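PDB 1ZA0: putative acyl-[acyl-carrier-protein] desaturase DesA2 from Mycobacterium tuberculosis, which probably introduces a double bond into fatty acyl chains carried on acyl carrier protein during mycobacterial fatty acid biosynthesis, with a pair of irons. Local coordinates for residues 155-160 against 213-218. Numbering follows the deposited sequence.
With MN (manganese (II) ion), chain B.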
loop_
_atom_site.group_PDB
_atom_site.type_symbol
_atom_site.label_atom_id
_atom_site.label_comp_id
_atom_site.label_asym_id
_atom_site.label_seq_id
_atom_site.Cartn_x
_atom_site.Cartn_y
_atom_site.Cartn_z
ATOM N N MET A 155 -3.949 -3.032 -9.829
ATOM C CA MET A 155 -2.744 -2.684 -9.155
ATOM C C MET A 155 -2.458 -1.175 -9.167
ATOM O O MET A 155 -1.979 -0.640 -8.159
ATOM C CB MET A 155 -1.563 -3.421 -9.735
ATOM C CG MET A 155 -1.555 -4.909 -9.465
ATOM S SD MET A 155 -1.689 -5.347 -7.720
ATOM C CE MET A 155 -0.098 -4.596 -7.148
ATOM N N ALA A 156 -2.821 -0.476 -10.244
ATOM C CA ALA A 156 -2.597 0.948 -10.265
ATOM C C ALA A 156 -3.437 1.662 -9.219
ATOM O O ALA A 156 -2.941 2.572 -8.505
ATOM C CB ALA A 156 -2.872 1.524 -11.714
ATOM N N PHE A 157 -4.699 1.278 -9.118
ATOM C CA PHE A 157 -5.565 1.890 -8.150
ATOM C C PHE A 157 -5.150 1.521 -6.711
ATOM O O PHE A 157 -5.264 2.316 -5.806
ATOM C CB PHE A 157 -6.988 1.429 -8.361
ATOM C CG PHE A 157 -7.729 2.200 -9.371
ATOM C CD1 PHE A 157 -8.141 3.485 -9.101
ATOM C CD2 PHE A 157 -8.088 1.608 -10.609
ATOM C CE1 PHE A 157 -8.856 4.216 -10.028
ATOM C CE2 PHE A 157 -8.833 2.355 -11.570
ATOM C CZ PHE A 157 -9.193 3.656 -11.278
ATOM N N TYR A 158 -4.803 0.255 -6.527
ATOM C CA TYR A 158 -4.504 -0.295 -5.229
ATOM C C TYR A 158 -3.202 0.338 -4.676
ATOM O O TYR A 158 -3.168 0.751 -3.520
ATOM C CB TYR A 158 -4.392 -1.838 -5.314
ATOM C CG TYR A 158 -4.033 -2.503 -3.984
ATOM C CD1 TYR A 158 -5.023 -2.743 -3.042
ATOM C CD2 TYR A 158 -2.728 -2.849 -3.671
ATOM C CE1 TYR A 158 -4.736 -3.343 -1.812
ATOM C CE2 TYR A 158 -2.426 -3.458 -2.427
ATOM C CZ TYR A 158 -3.442 -3.678 -1.502
ATOM O OH TYR A 158 -3.213 -4.278 -0.266
ATOM N N GLU A 159 -2.185 0.490 -5.515
ATOM C CA GLU A 159 -1.016 1.244 -5.149
ATOM C C GLU A 159 -1.295 2.708 -4.884
ATOM O O GLU A 159 -0.698 3.285 -3.993
ATOM C CB GLU A 159 0.120 1.081 -6.156
ATOM C CG GLU A 159 0.615 -0.344 -6.233
ATOM C CD GLU A 159 1.474 -0.659 -4.984
ATOM O OE1 GLU A 159 1.565 0.238 -4.069
ATOM O OE2 GLU A 159 2.094 -1.710 -4.920
ATOM N N ARG A 160 -2.232 3.309 -5.602
ATOM C CA ARG A 160 -2.555 4.690 -5.307
ATOM C C ARG A 160 -3.247 4.789 -3.926
ATOM O O ARG A 160 -2.970 5.686 -3.198
ATOM C CB ARG A 160 -3.471 5.284 -6.378
ATOM C CG ARG A 160 -3.723 6.811 -6.173
ATOM C CD ARG A 160 -4.414 7.469 -7.364
ATOM N NE ARG A 160 -4.359 8.921 -7.325
ATOM C CZ ARG A 160 -3.569 9.719 -8.023
ATOM N NH1 ARG A 160 -2.671 9.252 -8.865
ATOM N NH2 ARG A 160 -3.686 11.026 -7.840
ATOM N N ALA A 213 -12.980 -0.300 -19.979
ATOM C CA ALA A 213 -13.939 -1.154 -19.302
ATOM C C ALA A 213 -13.387 -1.665 -17.983
ATOM O O ALA A 213 -14.112 -1.747 -17.042
ATOM C CB ALA A 213 -14.324 -2.363 -20.197
ATOM N N ALA A 214 -12.117 -2.034 -17.973
ATOM C CA ALA A 214 -11.461 -2.463 -16.757
ATOM C C ALA A 214 -11.439 -1.314 -15.727
ATOM O O ALA A 214 -11.737 -1.529 -14.565
ATOM C CB ALA A 214 -10.102 -2.988 -17.058
ATOM N N ILE A 215 -11.187 -0.087 -16.160
ATOM C CA ILE A 215 -11.126 1.032 -15.240
ATOM C C ILE A 215 -12.497 1.307 -14.680
ATOM O O ILE A 215 -12.659 1.561 -13.458
ATOM C CB ILE A 215 -10.506 2.291 -15.938
ATOM C CG1 ILE A 215 -9.044 2.033 -16.293
ATOM C CG2 ILE A 215 -10.691 3.520 -15.036
ATOM C CD1 ILE A 215 -8.424 3.044 -17.279
ATOM N N ALA A 216 -13.514 1.225 -15.537
ATOM C CA ALA A 216 -14.898 1.412 -15.080
ATOM C C ALA A 216 -15.299 0.403 -14.023
ATOM O O ALA A 216 -15.857 0.768 -12.991
ATOM C CB ALA A 216 -15.888 1.350 -16.279
ATOM N N ALA A 217 -14.956 -0.852 -14.244
ATOM C CA ALA A 217 -15.377 -1.932 -13.329
ATOM C C ALA A 217 -14.670 -1.841 -11.952
ATOM O O ALA A 217 -15.308 -2.024 -10.915
ATOM C CB ALA A 217 -15.130 -3.285 -13.979
ATOM N N ARG A 218 -13.358 -1.556 -11.946
ATOM C CA ARG A 218 -12.616 -1.298 -10.710
ATOM C C ARG A 218 -13.122 -0.068 -9.978
ATOM O O ARG A 218 -13.343 -0.126 -8.778
ATOM C CB ARG A 218 -11.126 -1.200 -10.986
ATOM C CG ARG A 218 -10.491 -2.538 -11.250
ATOM C CD ARG A 218 -10.863 -3.724 -10.215
ATOM N NE ARG A 218 -11.128 -4.949 -10.983
ATOM C CZ ARG A 218 -12.323 -5.371 -11.464
ATOM N NH1 ARG A 218 -12.352 -6.473 -12.188
ATOM N NH2 ARG A 218 -13.479 -4.760 -11.216
HETATM MN MN MN B . 3.151 -0.940 -2.941
HETATM O O HOH W 1 1.318 -1.626 -2.006
#
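Phe157 reaches from helix 148-172 to Ile215 and Arg218 on helix 208-221, and its ring makes the whole of this small, buried contact. Its CB leaves the backbone toward the second helix, and CG lies anti to the carbonyl carbon (chi1 -85°), which carries the ring on toward helix 208-221. Along one side of the ring, CD2 comes to 4.2 Å from Arg218 CB, an oblique approach by the root of the arginine side chain. Farther out the partner changes: CE2 is 4.1 Å from Ile215 CG2, and CZ, at the end of the ring, is 4.0 Å from the same methyl. That methyl sits at the ring edge, near its plane, and the two side chains cross at about a right angle. The backbones come nearest at Phe157 CA and Arg218 CA, 8.2 Å apart. Beyond CB the arginine bends away, and its guanidinium forms a salt bridge with Asp221. Ile254 and Arg257 of helix 247-260, together with Leu222, also pack on Phe157.

Two residues on, Glu159 directs its carboxylate the other way, into the bundle, where it chelates the manganese ion through OE1 at 2.3 Å and OE2 at 2.4 Å. A water, Glu107, Glu189 and His192 also bind the ion, and Trp103 donates a hydrogen bond to Glu159 OE2. Helix 148-172 thus has a metal-binding face and, at Phe157, an outward apolar side chain packed against an additional helix, consistent with the ferritin-like four-helix bundle of acyl-ACP desaturases, in which Glu159 probably holds one of the two irons.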